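Local coordinates for AztD protein (Citrobacter koseri, PDB 6CMK), which acts as a periplasmic zinc chaperone, handing one zinc cation directly to the solute-binding protein AztC of the AztABCD transport system, at residues V128-K133 against V171-D176; G222-L227 against G267-I272; R246-A251 against S288-L293; T261-K266 against F303-V308. All coordinates share one frame; numbering follows the deposited sequence.

In the fold
From the N terminus, contact 1 closes first: it brings 171-176 back beside 128-133, joining the first strands of two successive blades of the beta-propeller. It is complete before contact 2 opens, yet the two touch in space, because Phe225 packs on Val128, Val173 and Tyr175. The other three loops interlock. Contact 2 (222-227 with 267-272), contact 3 (246-251 with 288-293) and contact 4 (261-266 with 303-308) all cross one another along the chain. Contacts 2 and 3 join the blade that runs from residue 218 to 249 to the one from 262 to 295, near the channel and at the periphery respectively; contact 4 ties the latter blade to the next.

Contact 1: residues V128-K133 against V171-D176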
loop_
_atom_site.group_PDB
_atom_site.type_symbol
_atom_site.label_atom_id
_atom_site.label_comp_id
_atom_site.label_asym_id
_atom_site.label_seq_id
_atom_site.Cartn_x
_atom_site.Cartn_y
_atom_site.Cartn_z
ATOM N N VAL B 128 -15.663 -1.661 11.979
ATOM C CA VAL B 128 -14.631 -2.340 11.200
ATOM C C VAL B 128 -14.633 -1.761 9.797
ATOM O O VAL B 128 -15.675 -1.727 9.134
ATOM C CB VAL B 128 -14.839 -3.865 11.130
ATOM C CG1 VAL B 128 -13.725 -4.494 10.289
ATOM C CG2 VAL B 128 -14.861 -4.492 12.506
ATOM N N GLU B 129 -13.463 -1.330 9.335
ATOM C CA GLU B 129 -13.287 -0.897 7.958
ATOM C C GLU B 129 -12.106 -1.638 7.354
ATOM O O GLU B 129 -11.097 -1.881 8.029
ATOM C CB GLU B 129 -13.076 0.614 7.873
ATOM C CG GLU B 129 -12.928 1.158 6.460
ATOM C CD GLU B 129 -11.504 1.089 5.939
ATOM O OE1 GLU B 129 -10.567 1.005 6.765
ATOM O OE2 GLU B 129 -11.327 1.155 4.703
ATOM N N ARG B 130 -12.247 -2.039 6.094
ATOM C CA ARG B 130 -11.119 -2.610 5.372
ATOM C C ARG B 130 -11.333 -2.406 3.884
ATOM O O ARG B 130 -12.427 -2.633 3.369
ATOM C CB ARG B 130 -10.928 -4.102 5.695
ATOM C CG ARG B 130 -12.199 -4.947 5.656
ATOM C CD ARG B 130 -11.922 -6.383 6.115
ATOM N NE ARG B 130 -10.909 -7.030 5.282
ATOM C CZ ARG B 130 -11.132 -7.536 4.070
ATOM N NH1 ARG B 130 -12.332 -7.482 3.542
ATOM N NH2 ARG B 130 -10.145 -8.088 3.385
ATOM N N GLN B 131 -10.281 -1.945 3.201
ATOM C CA GLN B 131 -10.311 -1.757 1.746
ATOM C C GLN B 131 -11.436 -0.818 1.307
ATOM O O GLN B 131 -11.924 -0.897 0.173
ATOM C CB GLN B 131 -10.419 -3.101 1.033
ATOM C CG GLN B 131 -9.335 -4.069 1.459
ATOM C CD GLN B 131 -9.467 -5.421 0.807
ATOM O OE1 GLN B 131 -10.574 -5.917 0.566
ATOM N NE2 GLN B 131 -8.333 -6.035 0.526
ATOM N N GLY B 132 -11.820 0.104 2.183
ATOM C CA GLY B 132 -12.887 1.034 1.904
ATOM C C GLY B 132 -14.257 0.531 2.291
ATOM O O GLY B 132 -15.211 1.319 2.293
ATOM N N LYS B 133 -14.389 -0.756 2.593
ATOM C CA LYS B 133 -15.664 -1.306 3.043
ATOM C C LYS B 133 -15.808 -1.060 4.535
ATOM O O LYS B 133 -14.862 -1.277 5.295
ATOM C CB LYS B 133 -15.737 -2.804 2.762
ATOM C CG LYS B 133 -15.551 -3.196 1.294
ATOM C CD LYS B 133 -15.611 -4.705 1.134
ATOM C CE LYS B 133 -14.247 -5.356 1.392
ATOM N NZ LYS B 133 -13.354 -5.211 0.200
ATOM N N VAL B 171 -20.044 -7.996 16.392
ATOM C CA VAL B 171 -19.127 -7.401 15.436
ATOM C C VAL B 171 -19.494 -7.891 14.045
ATOM O O VAL B 171 -19.915 -9.034 13.861
ATOM C CB VAL B 171 -17.663 -7.742 15.802
ATOM C CG1 VAL B 171 -17.475 -9.247 15.889
ATOM C CG2 VAL B 171 -16.693 -7.115 14.801
ATOM N N ALA B 172 -19.319 -7.008 13.063
ATOM C CA ALA B 172 -19.525 -7.317 11.660
ATOM C C ALA B 172 -18.260 -6.959 10.902
ATOM O O ALA B 172 -17.717 -5.865 11.082
ATOM C CB ALA B 172 -20.710 -6.542 11.079
ATOM N N VAL B 173 -17.817 -7.865 10.043
ATOM C CA VAL B 173 -16.607 -7.675 9.260
ATOM C C VAL B 173 -17.015 -7.614 7.791
ATOM O O VAL B 173 -17.641 -8.552 7.287
ATOM C CB VAL B 173 -15.591 -8.802 9.499
ATOM C CG1 VAL B 173 -14.291 -8.484 8.781
ATOM C CG2 VAL B 173 -15.357 -8.999 10.990
ATOM N N PRO B 174 -16.691 -6.526 7.057
ATOM C CA PRO B 174 -17.193 -6.392 5.687
ATOM C C PRO B 174 -16.288 -7.040 4.649
ATOM O O PRO B 174 -15.062 -6.859 4.675
ATOM C CB PRO B 174 -17.270 -4.876 5.509
ATOM C CG PRO B 174 -16.109 -4.360 6.311
ATOM C CD PRO B 174 -15.957 -5.315 7.488
ATOM N N TYR B 175 -16.891 -7.807 3.750
ATOM C CA TYR B 175 -16.214 -8.494 2.650
ATOM C C TYR B 175 -16.871 -8.111 1.324
ATOM O O TYR B 175 -17.829 -7.343 1.282
ATOM C CB TYR B 175 -16.214 -10.010 2.896
ATOM C CG TYR B 175 -15.222 -10.336 3.976
ATOM C CD1 TYR B 175 -13.875 -10.390 3.689
ATOM C CD2 TYR B 175 -15.616 -10.472 5.298
ATOM C CE1 TYR B 175 -12.946 -10.626 4.655
ATOM C CE2 TYR B 175 -14.688 -10.707 6.279
ATOM C CZ TYR B 175 -13.345 -10.779 5.953
ATOM O OH TYR B 175 -12.391 -10.990 6.922
ATOM N N ASP B 176 -16.313 -8.610 0.223
ATOM C CA ASP B 176 -16.886 -8.351 -1.094
ATOM C C ASP B 176 -18.126 -9.211 -1.254
ATOM O O ASP B 176 -18.025 -10.439 -1.327
ATOM C CB ASP B 176 -15.886 -8.660 -2.195
ATOM C CG ASP B 176 -14.651 -7.808 -2.109
ATOM O OD1 ASP B 176 -14.770 -6.626 -1.719
ATOM O OD2 ASP B 176 -13.560 -8.330 -2.446
HETATM O O HOH W 1 -11.300 -7.108 -2.019
#
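Lys133 lies across Pro174 and ends on Asp176, and its side chain can be followed atom by atom. CB rests on the proline ring, 3.8 Å from Pro174 CB. The chain runs straight to CD, which lies 3.4 Å from Tyr175 O; the bend at chi3 (-85°) then turns CE toward Asp176 OD1. NZ makes a salt bridge with that oxygen at 2.8 Å, coming from above the carboxylate plane. A second bond, in the carbonyl plane and on a lone pair, joins NZ to Gln131 OE1 at 2.9 Å; a water also links Gln131 OE1 with Asp176 OD2. The ammonium is thus held between two oxygens at the tight turn from Arg130 to Lys133, a type I' hairpin turn.

Arg130 grips the same proline from the other end of the turn. Its NH1 donates to Pro174 O (3.0 Å, 155° at the hydrogen), with the acceptor in the guanidinium plane, while Tyr175 CE1 covers one guanidinium face near its rim. Deeper in, Val128 CG1 packs on Pro174 CD at 3.7 Å.

Residues 128-130, the end of strand 124-130, run 14° from parallel to 172-174; the two strands are the innermost of neighbouring propeller blades. Val171 packs on Leu227 of strand 224-228, Tyr175 on Val180 of strand 178-183, and Arg279 of the second subunit packs on Lys133.

Contact 2: residues G222-L227 against G267-I272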
loop_
_atom_site.group_PDB
_atom_site.type_symbol
_atom_site.label_atom_id
_atom_site.label_comp_id
_atom_site.label_asym_id
_atom_site.label_seq_id
_atom_site.Cartn_x
_atom_site.Cartn_y
_atom_site.Cartn_z
ATOM N N GLY B 222 -3.189 -7.297 7.522
ATOM C CA GLY B 222 -3.082 -7.698 6.126
ATOM C C GLY B 222 -4.376 -8.325 5.664
ATOM O O GLY B 222 -5.468 -7.831 5.958
ATOM N N ASP B 223 -4.264 -9.439 4.935
ATOM C CA ASP B 223 -5.438 -10.073 4.344
ATOM C C ASP B 223 -6.210 -10.965 5.315
ATOM O O ASP B 223 -7.167 -11.628 4.889
ATOM C CB ASP B 223 -5.026 -10.882 3.109
ATOM C CG ASP B 223 -4.331 -12.194 3.441
ATOM O OD1 ASP B 223 -3.894 -12.434 4.592
ATOM O OD2 ASP B 223 -4.223 -13.012 2.504
ATOM N N THR B 224 -5.864 -10.965 6.602
ATOM C CA THR B 224 -6.465 -11.868 7.577
ATOM C C THR B 224 -7.142 -11.059 8.672
ATOM O O THR B 224 -6.564 -10.104 9.194
ATOM C CB THR B 224 -5.406 -12.805 8.175
ATOM O OG1 THR B 224 -4.831 -13.576 7.115
ATOM C CG2 THR B 224 -6.028 -13.762 9.196
ATOM N N PHE B 225 -8.380 -11.421 8.991
ATOM C CA PHE B 225 -9.105 -10.789 10.080
ATOM C C PHE B 225 -9.314 -11.801 11.195
ATOM O O PHE B 225 -9.590 -12.976 10.940
ATOM C CB PHE B 225 -10.452 -10.230 9.605
ATOM C CG PHE B 225 -10.967 -9.140 10.475
ATOM C CD1 PHE B 225 -11.739 -9.438 11.580
ATOM C CD2 PHE B 225 -10.650 -7.816 10.210
ATOM C CE1 PHE B 225 -12.184 -8.446 12.402
ATOM C CE2 PHE B 225 -11.101 -6.811 11.029
ATOM C CZ PHE B 225 -11.870 -7.130 12.135
ATOM N N ALA B 226 -9.182 -11.349 12.437
ATOM C CA ALA B 226 -9.273 -12.245 13.581
ATOM C C ALA B 226 -10.397 -11.831 14.521
ATOM O O ALA B 226 -10.591 -10.644 14.785
ATOM C CB ALA B 226 -7.957 -12.282 14.353
ATOM N N LEU B 227 -11.123 -12.832 15.019
ATOM C CA LEU B 227 -12.104 -12.681 16.086
ATOM C C LEU B 227 -11.699 -13.635 17.200
ATOM O O LEU B 227 -11.426 -14.809 16.940
ATOM C CB LEU B 227 -13.528 -13.001 15.600
ATOM C CG LEU B 227 -14.032 -12.296 14.331
ATOM C CD1 LEU B 227 -15.399 -12.842 13.941
ATOM C CD2 LEU B 227 -14.094 -10.793 14.524
ATOM N N GLY B 267 2.559 -3.640 8.918
ATOM C CA GLY B 267 3.543 -3.982 7.908
ATOM C C GLY B 267 3.952 -5.433 7.909
ATOM O O GLY B 267 4.578 -5.916 6.966
ATOM N N MET B 268 3.578 -6.137 8.962
ATOM C CA MET B 268 3.864 -7.541 9.169
ATOM C C MET B 268 2.566 -8.149 9.683
ATOM O O MET B 268 1.810 -7.470 10.378
ATOM C CB MET B 268 5.023 -7.660 10.175
ATOM C CG MET B 268 5.479 -9.030 10.599
ATOM S SD MET B 268 7.008 -8.796 11.553
ATOM C CE MET B 268 6.388 -8.470 13.197
ATOM N N GLN B 269 2.280 -9.402 9.316
ATOM C CA GLN B 269 1.024 -10.035 9.727
ATOM C C GLN B 269 1.181 -10.709 11.082
ATOM O O GLN B 269 1.904 -11.705 11.212
ATOM C CB GLN B 269 0.541 -11.041 8.688
ATOM C CG GLN B 269 0.007 -10.368 7.453
ATOM C CD GLN B 269 -0.689 -11.341 6.527
ATOM O OE1 GLN B 269 -0.046 -12.080 5.787
ATOM N NE2 GLN B 269 -2.016 -11.368 6.593
ATOM N N TYR B 270 0.477 -10.179 12.086
ATOM C CA TYR B 270 0.400 -10.791 13.405
ATOM C C TYR B 270 -0.762 -10.155 14.148
ATOM O O TYR B 270 -1.262 -9.097 13.767
ATOM C CB TYR B 270 1.701 -10.611 14.209
ATOM C CG TYR B 270 1.998 -9.181 14.607
ATOM C CD1 TYR B 270 2.748 -8.340 13.787
ATOM C CD2 TYR B 270 1.531 -8.665 15.808
ATOM C CE1 TYR B 270 3.027 -7.031 14.160
ATOM C CE2 TYR B 270 1.796 -7.366 16.178
ATOM C CZ TYR B 270 2.548 -6.556 15.365
ATOM O OH TYR B 270 2.799 -5.267 15.743
ATOM N N PHE B 271 -1.156 -10.798 15.250
ATOM C CA PHE B 271 -2.113 -10.224 16.172
ATOM C C PHE B 271 -1.512 -10.210 17.565
ATOM O O PHE B 271 -0.694 -11.062 17.915
ATOM C CB PHE B 271 -3.430 -11.004 16.158
ATOM C CG PHE B 271 -4.084 -11.012 14.823
ATOM C CD1 PHE B 271 -4.793 -9.912 14.396
ATOM C CD2 PHE B 271 -3.952 -12.101 13.977
ATOM C CE1 PHE B 271 -5.372 -9.891 13.144
ATOM C CE2 PHE B 271 -4.535 -12.093 12.727
ATOM C CZ PHE B 271 -5.245 -10.988 12.307
ATOM N N ILE B 272 -1.899 -9.208 18.346
ATOM C CA ILE B 272 -1.636 -9.195 19.777
ATOM C C ILE B 272 -2.979 -9.164 20.481
ATOM O O ILE B 272 -3.858 -8.369 20.126
ATOM C CB ILE B 272 -0.758 -8.008 20.193
ATOM C CG1 ILE B 272 0.613 -8.109 19.517
ATOM C CG2 ILE B 272 -0.578 -7.989 21.721
ATOM C CD1 ILE B 272 1.496 -6.915 19.767
HETATM O O HOH W 2 -1.111 -14.102 4.728
#
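This is a blade-to-blade contact with a polar end and an apolar end: Gln269 hydrogen-bonds to Asp223, and Phe271 lays its ring against Ala226. It lies between the second strands of two neighbouring blades and the turns that lead into them, with its polar end against the second subunit.

At the polar end the Gln269 amide and the Asp223 carboxylate meet with their planes 65° apart. NE2 of Gln269 donates to Asp223 OD1 at 2.9 Å, on the anti side but well out of the carboxylate plane. Thr224 OG1 donates to the same Asp223 OD1, also at 2.9 Å, from the opposite face, so this one oxygen is gripped from both sides. A water joins Asp223 OD1 to Gln269 OE1, and Gln269 NE2 has a further acceptor in Ser221 O.

Successive blades of a beta-propeller pack face to face in this way, with side chains of one sheet pressed onto those of the next. Here Ala226 CB sits over the middle of the Phe271 ring, 3.6 Å from its centroid and 11° off the normal, a well-centred CH-pi contact. Phe271 CG is anti to its own carbonyl carbon (chi1 -60°), which swings the ring toward strand 224-228. The edge of that ring meets backbone, with Thr224 O 3.5 Å from Phe271 CZ and near the ring plane. Pro297 of the second subunit packs on Gln269, and Leu296 of that subunit on Asp223.

Contact 3: residues R246-A251 against S288-L293. With EDO (1,2-ethanediol), chain K.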
loop_
_atom_site.group_PDB
_atom_site.type_symbol
_atom_site.label_atom_id
_atom_site.label_comp_id
_atom_site.label_asym_id
_atom_site.label_seq_id
_atom_site.Cartn_x
_atom_site.Cartn_y
_atom_site.Cartn_z
ATOM N N ARG B 246 -11.567 -20.029 9.475
ATOM C CA ARG B 246 -10.941 -21.165 10.124
ATOM C C ARG B 246 -10.722 -20.839 11.596
ATOM O O ARG B 246 -10.642 -19.676 11.990
ATOM C CB ARG B 246 -9.618 -21.550 9.448
ATOM C CG ARG B 246 -8.475 -20.561 9.594
ATOM C CD ARG B 246 -7.186 -21.186 9.072
ATOM N NE ARG B 246 -6.014 -20.322 9.220
ATOM C CZ ARG B 246 -4.983 -20.555 10.034
ATOM N NH1 ARG B 246 -4.944 -21.637 10.805
ATOM N NH2 ARG B 246 -3.973 -19.697 10.073
ATOM N N HIS B 247 -10.643 -21.883 12.409
ATOM C CA HIS B 247 -10.459 -21.731 13.846
ATOM C C HIS B 247 -9.035 -22.106 14.210
ATOM O O HIS B 247 -8.555 -23.180 13.829
ATOM C CB HIS B 247 -11.445 -22.596 14.632
ATOM C CG HIS B 247 -11.310 -22.462 16.119
ATOM N ND1 HIS B 247 -10.694 -23.415 16.901
ATOM C CD2 HIS B 247 -11.714 -21.485 16.965
ATOM C CE1 HIS B 247 -10.728 -23.032 18.166
ATOM N NE2 HIS B 247 -11.341 -21.864 18.232
ATOM N N LEU B 248 -8.362 -21.216 14.933
ATOM C CA LEU B 248 -7.034 -21.477 15.466
ATOM C C LEU B 248 -7.133 -21.571 16.986
ATOM O O LEU B 248 -7.277 -20.536 17.656
ATOM C CB LEU B 248 -6.062 -20.374 15.051
ATOM C CG LEU B 248 -4.649 -20.457 15.638
ATOM C CD1 LEU B 248 -3.966 -21.745 15.205
ATOM C CD2 LEU B 248 -3.849 -19.233 15.215
ATOM N N PRO B 249 -7.086 -22.757 17.577
ATOM C CA PRO B 249 -7.195 -22.841 19.039
ATOM C C PRO B 249 -5.955 -22.297 19.720
ATOM O O PRO B 249 -4.850 -22.345 19.175
ATOM C CB PRO B 249 -7.367 -24.340 19.307
ATOM C CG PRO B 249 -6.833 -25.021 18.109
ATOM C CD PRO B 249 -6.979 -24.084 16.946
ATOM N N TYR B 250 -6.150 -21.761 20.928
ATOM C CA TYR B 250 -5.013 -21.334 21.728
ATOM C C TYR B 250 -4.034 -22.487 21.883
ATOM O O TYR B 250 -4.428 -23.622 22.166
ATOM C CB TYR B 250 -5.463 -20.852 23.110
ATOM C CG TYR B 250 -6.357 -19.637 23.056
ATOM C CD1 TYR B 250 -5.883 -18.431 22.568
ATOM C CD2 TYR B 250 -7.672 -19.697 23.481
ATOM C CE1 TYR B 250 -6.692 -17.317 22.501
ATOM C CE2 TYR B 250 -8.489 -18.586 23.423
ATOM C CZ TYR B 250 -8.000 -17.397 22.931
ATOM O OH TYR B 250 -8.812 -16.282 22.864
ATOM N N ALA B 251 -2.751 -22.182 21.697
ATOM C CA ALA B 251 -1.697 -23.169 21.879
ATOM C C ALA B 251 -1.814 -23.843 23.238
ATOM O O ALA B 251 -2.147 -23.207 24.243
ATOM C CB ALA B 251 -0.327 -22.505 21.739
ATOM N N SER B 288 2.701 -22.204 11.947
ATOM C CA SER B 288 2.192 -23.241 12.842
ATOM C C SER B 288 2.561 -22.969 14.298
ATOM O O SER B 288 1.766 -23.251 15.202
ATOM C CB SER B 288 2.727 -24.608 12.412
ATOM O OG SER B 288 2.668 -24.766 11.005
ATOM N N ASP B 289 3.764 -22.449 14.547
ATOM C CA ASP B 289 4.188 -22.080 15.900
ATOM C C ASP B 289 3.609 -20.699 16.213
ATOM O O ASP B 289 4.295 -19.675 16.250
ATOM C CB ASP B 289 5.707 -22.109 16.012
ATOM C CG ASP B 289 6.185 -22.718 17.314
ATOM O OD1 ASP B 289 6.208 -22.000 18.334
ATOM O OD2 ASP B 289 6.527 -23.921 17.320
ATOM N N SER B 290 2.298 -20.687 16.446
ATOM C CA SER B 290 1.535 -19.462 16.269
ATOM C C SER B 290 1.595 -18.521 17.469
ATOM O O SER B 290 1.455 -17.315 17.272
ATOM C CB SER B 290 0.076 -19.800 15.949
ATOM O OG SER B 290 -0.008 -20.595 14.779
ATOM N N PHE B 291 1.801 -19.016 18.699
ATOM C CA PHE B 291 1.525 -18.215 19.895
ATOM C C PHE B 291 2.754 -18.023 20.777
ATOM O O PHE B 291 3.500 -18.971 21.038
ATOM C CB PHE B 291 0.457 -18.852 20.765
ATOM C CG PHE B 291 -0.893 -18.941 20.127
ATOM C CD1 PHE B 291 -1.863 -17.996 20.403
ATOM C CD2 PHE B 291 -1.206 -19.985 19.290
ATOM C CE1 PHE B 291 -3.120 -18.084 19.841
ATOM C CE2 PHE B 291 -2.460 -20.083 18.720
ATOM C CZ PHE B 291 -3.417 -19.134 18.992
ATOM N N ARG B 292 2.913 -16.804 21.296
ATOM C CA ARG B 292 3.896 -16.513 22.333
ATOM C C ARG B 292 3.273 -15.627 23.402
ATOM O O ARG B 292 2.604 -14.640 23.091
ATOM C CB ARG B 292 5.130 -15.818 21.762
ATOM C CG ARG B 292 5.961 -16.699 20.849
ATOM C CD ARG B 292 6.673 -17.784 21.644
ATOM N NE ARG B 292 7.540 -18.608 20.806
ATOM C CZ ARG B 292 7.155 -19.716 20.176
ATOM N NH1 ARG B 292 5.905 -20.153 20.277
ATOM N NH2 ARG B 292 8.026 -20.389 19.437
ATOM N N LEU B 293 3.540 -15.967 24.659
ATOM C CA LEU B 293 3.020 -15.241 25.815
ATOM C C LEU B 293 4.045 -14.222 26.299
ATOM O O LEU B 293 5.227 -14.548 26.439
ATOM C CB LEU B 293 2.699 -16.221 26.943
ATOM C CG LEU B 293 2.154 -15.648 28.256
ATOM C CD1 LEU B 293 0.680 -15.345 28.122
ATOM C CD2 LEU B 293 2.413 -16.610 29.413
HETATM C C1 EDO K . -5.223 -24.246 26.471
HETATM O O1 EDO K . -4.375 -23.459 25.628
HETATM C C2 EDO K . -6.681 -23.940 26.151
HETATM O O2 EDO K . -7.372 -23.592 27.356
#
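Phe291 reaches across from its strand and lies under the backbone of Tyr250 and Ala251. Its CG stands beside the backbone N and opposite the carbonyl carbon (chi1 -64°), a conformation that carries the ring over to segment 246-251. Main chain lies over one ring face. Ala251 N sits above it near the rim, 3.6 Å from Phe291 CD2, and Tyr250 CA makes a CH-pi contact 4.3 Å from the ring centroid. The Ala251 methyl packs beside it, with CB 3.6 Å from Phe291 CD2, and Pro249 O approaches obliquely to 3.3 Å from Phe291 CE2.

Leu248 comes from the opposite direction and meets the ring obliquely. With chi1 at 175° and chi2 at 61°, its branch point and CD2 are presented to the far end of the phenyl, CG being 3.8 Å from Phe291 CE2. Leu248 CD2 also touches Ser290 CB at 4.0 Å, while the hydroxyl of Ser290 is bonded to Glu287 O.

Tyr250 turns away from segment 288-293, but CD1 still brushes Phe291 CE1 at 3.9 Å. Its hydroxyl is fixed elsewhere, by Cys229 O and Thr259 N; Cys229 is half of the disulfide with Cys212. Ala251 O holds a 1,2-ethanediol, probably left from crystallisation.

No hydrogen bond crosses between the segments. Strands 244-249 and 291-295 are the last strands of successive blades, and apolar packing joins the two blades here, at the outer margin of the beta-propeller, well away from the central channel.

Contact 4: residues T261-K266 against F303-V308; sequences TLIGGK and FVVDPV
Apolar packing carries most of this contact, and Ile263 is at its centre. Its CD1 lies over the face of the Phe303 ring in a CH-pi contact, 4.1 Å from the centroid and 26° off the normal. Ile263 CG2 meets the rim at Phe303 CE1 (3.7 Å). CG1 stands between the backbone N and the carbonyl carbon (chi1 56°), and the extended chain beyond it carries CD1 to 3.8 Å from Val305 CG1. Further along, Lys266 CB rests against Pro307 before the rest of its chain leads away.

Strands 262-264 and 303-305 are inner strands of adjacent blades, facing the propeller axis. They run 17° from parallel without pairing, since each bonds within its own sheet, Ile263 with Ile272 and Val304 with Tyr314.

Main-chain oxygens pack against side chains too. Gly264 O is met by both methyls of Val305, with CG2 at 3.5 Å, and Thr261 O lies at the edge of the Phe303 ring.

The polar link is through water: Lys266 N donates to it at 2.9 Å, and it donates to Asp306 O at 2.7 Å. Asp306 OD1 accepts from Val308 N in an Asx turn, while Asp306 OD2 is engaged by Arg309 and Tyr314.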
loop_
_atom_site.group_PDB
_atom_site.type_symbol
_atom_site.label_atom_id
_atom_site.label_comp_id
_atom_site.label_asym_id
_atom_site.label_seq_id
_atom_site.Cartn_x
_atom_site.Cartn_y
_atom_site.Cartn_z
ATOM N N THR B 261 -9.655 -8.782 23.475
ATOM C CA THR B 261 -9.341 -7.559 22.748
ATOM C C THR B 261 -8.126 -7.834 21.878
ATOM O O THR B 261 -7.174 -8.454 22.352
ATOM C CB THR B 261 -9.032 -6.394 23.702
ATOM O OG1 THR B 261 -10.003 -6.362 24.753
ATOM C CG2 THR B 261 -9.043 -5.063 22.960
ATOM N N LEU B 262 -8.167 -7.375 20.622
ATOM C CA LEU B 262 -7.112 -7.644 19.651
ATOM C C LEU B 262 -6.649 -6.376 18.946
ATOM O O LEU B 262 -7.424 -5.440 18.730
ATOM C CB LEU B 262 -7.569 -8.614 18.564
ATOM C CG LEU B 262 -7.821 -10.056 18.952
ATOM C CD1 LEU B 262 -8.735 -10.701 17.920
ATOM C CD2 LEU B 262 -6.514 -10.807 19.088
ATOM N N ILE B 263 -5.375 -6.387 18.547
ATOM C CA ILE B 263 -4.823 -5.450 17.578
ATOM C C ILE B 263 -4.049 -6.261 16.540
ATOM O O ILE B 263 -3.644 -7.403 16.781
ATOM C CB ILE B 263 -3.906 -4.383 18.220
ATOM C CG1 ILE B 263 -2.784 -5.051 19.016
ATOM C CG2 ILE B 263 -4.718 -3.439 19.109
ATOM C CD1 ILE B 263 -1.758 -4.077 19.556
ATOM N N GLY B 264 -3.882 -5.669 15.365
ATOM C CA GLY B 264 -3.248 -6.346 14.237
ATOM C C GLY B 264 -2.082 -5.566 13.662
ATOM O O GLY B 264 -2.159 -4.346 13.499
ATOM N N GLY B 265 -1.014 -6.288 13.336
ATOM C CA GLY B 265 0.144 -5.660 12.722
ATOM C C GLY B 265 -0.186 -5.049 11.373
ATOM O O GLY B 265 -1.061 -5.519 10.646
ATOM N N LYS B 266 0.534 -3.985 11.028
ATOM C CA LYS B 266 0.282 -3.317 9.752
ATOM C C LYS B 266 1.259 -3.725 8.657
ATOM O O LYS B 266 0.831 -4.121 7.567
ATOM C CB LYS B 266 0.304 -1.797 9.930
ATOM C CG LYS B 266 -1.064 -1.214 10.238
ATOM C CD LYS B 266 -1.580 -0.321 9.114
ATOM C CE LYS B 266 -1.773 -1.072 7.799
ATOM N NZ LYS B 266 -2.938 -0.546 7.025
ATOM N N PHE B 303 -2.962 -0.992 24.161
ATOM C CA PHE B 303 -1.855 -1.333 23.281
ATOM C C PHE B 303 -2.179 -0.935 21.845
ATOM O O PHE B 303 -3.341 -0.754 21.472
ATOM C CB PHE B 303 -1.436 -2.822 23.396
ATOM C CG PHE B 303 -2.552 -3.864 23.277
ATOM C CD1 PHE B 303 -3.798 -3.594 22.736
ATOM C CD2 PHE B 303 -2.300 -5.151 23.745
ATOM C CE1 PHE B 303 -4.764 -4.597 22.650
ATOM C CE2 PHE B 303 -3.249 -6.149 23.669
ATOM C CZ PHE B 303 -4.484 -5.875 23.118
ATOM N N VAL B 304 -1.111 -0.731 21.064
ATOM C CA VAL B 304 -1.215 -0.392 19.644
ATOM C C VAL B 304 0.014 -0.940 18.940
ATOM O O VAL B 304 1.061 -1.160 19.555
ATOM C CB VAL B 304 -1.305 1.133 19.360
ATOM C CG1 VAL B 304 -2.467 1.804 20.095
ATOM C CG2 VAL B 304 0.021 1.840 19.695
ATOM N N VAL B 305 -0.100 -1.130 17.618
ATOM C CA VAL B 305 1.056 -1.530 16.829
ATOM C C VAL B 305 1.746 -0.282 16.288
ATOM O O VAL B 305 1.172 0.806 16.203
ATOM C CB VAL B 305 0.687 -2.503 15.678
ATOM C CG1 VAL B 305 -0.095 -3.703 16.213
ATOM C CG2 VAL B 305 -0.081 -1.794 14.558
ATOM N N ASP B 306 3.014 -0.435 15.930
ATOM C CA ASP B 306 3.728 0.626 15.239
ATOM C C ASP B 306 3.553 0.386 13.745
ATOM O O ASP B 306 4.038 -0.635 13.235
ATOM C CB ASP B 306 5.200 0.637 15.617
ATOM C CG ASP B 306 5.927 1.891 15.129
ATOM O OD1 ASP B 306 5.704 2.317 13.970
ATOM O OD2 ASP B 306 6.742 2.440 15.901
ATOM N N PRO B 307 2.835 1.251 13.027
ATOM C CA PRO B 307 2.598 1.009 11.596
ATOM C C PRO B 307 3.808 1.277 10.731
ATOM O O PRO B 307 3.877 0.751 9.612
ATOM C CB PRO B 307 1.463 1.986 11.265
ATOM C CG PRO B 307 1.619 3.095 12.252
ATOM C CD PRO B 307 2.170 2.477 13.503
ATOM N N VAL B 308 4.755 2.072 11.215
ATOM C CA VAL B 308 5.942 2.449 10.455
ATOM C C VAL B 308 7.087 1.470 10.693
ATOM O O VAL B 308 7.753 1.035 9.749
ATOM C CB VAL B 308 6.342 3.897 10.822
ATOM C CG1 VAL B 308 7.630 4.301 10.109
ATOM C CG2 VAL B 308 5.232 4.869 10.479
HETATM O O HOH W 3 2.907 -2.914 12.326
#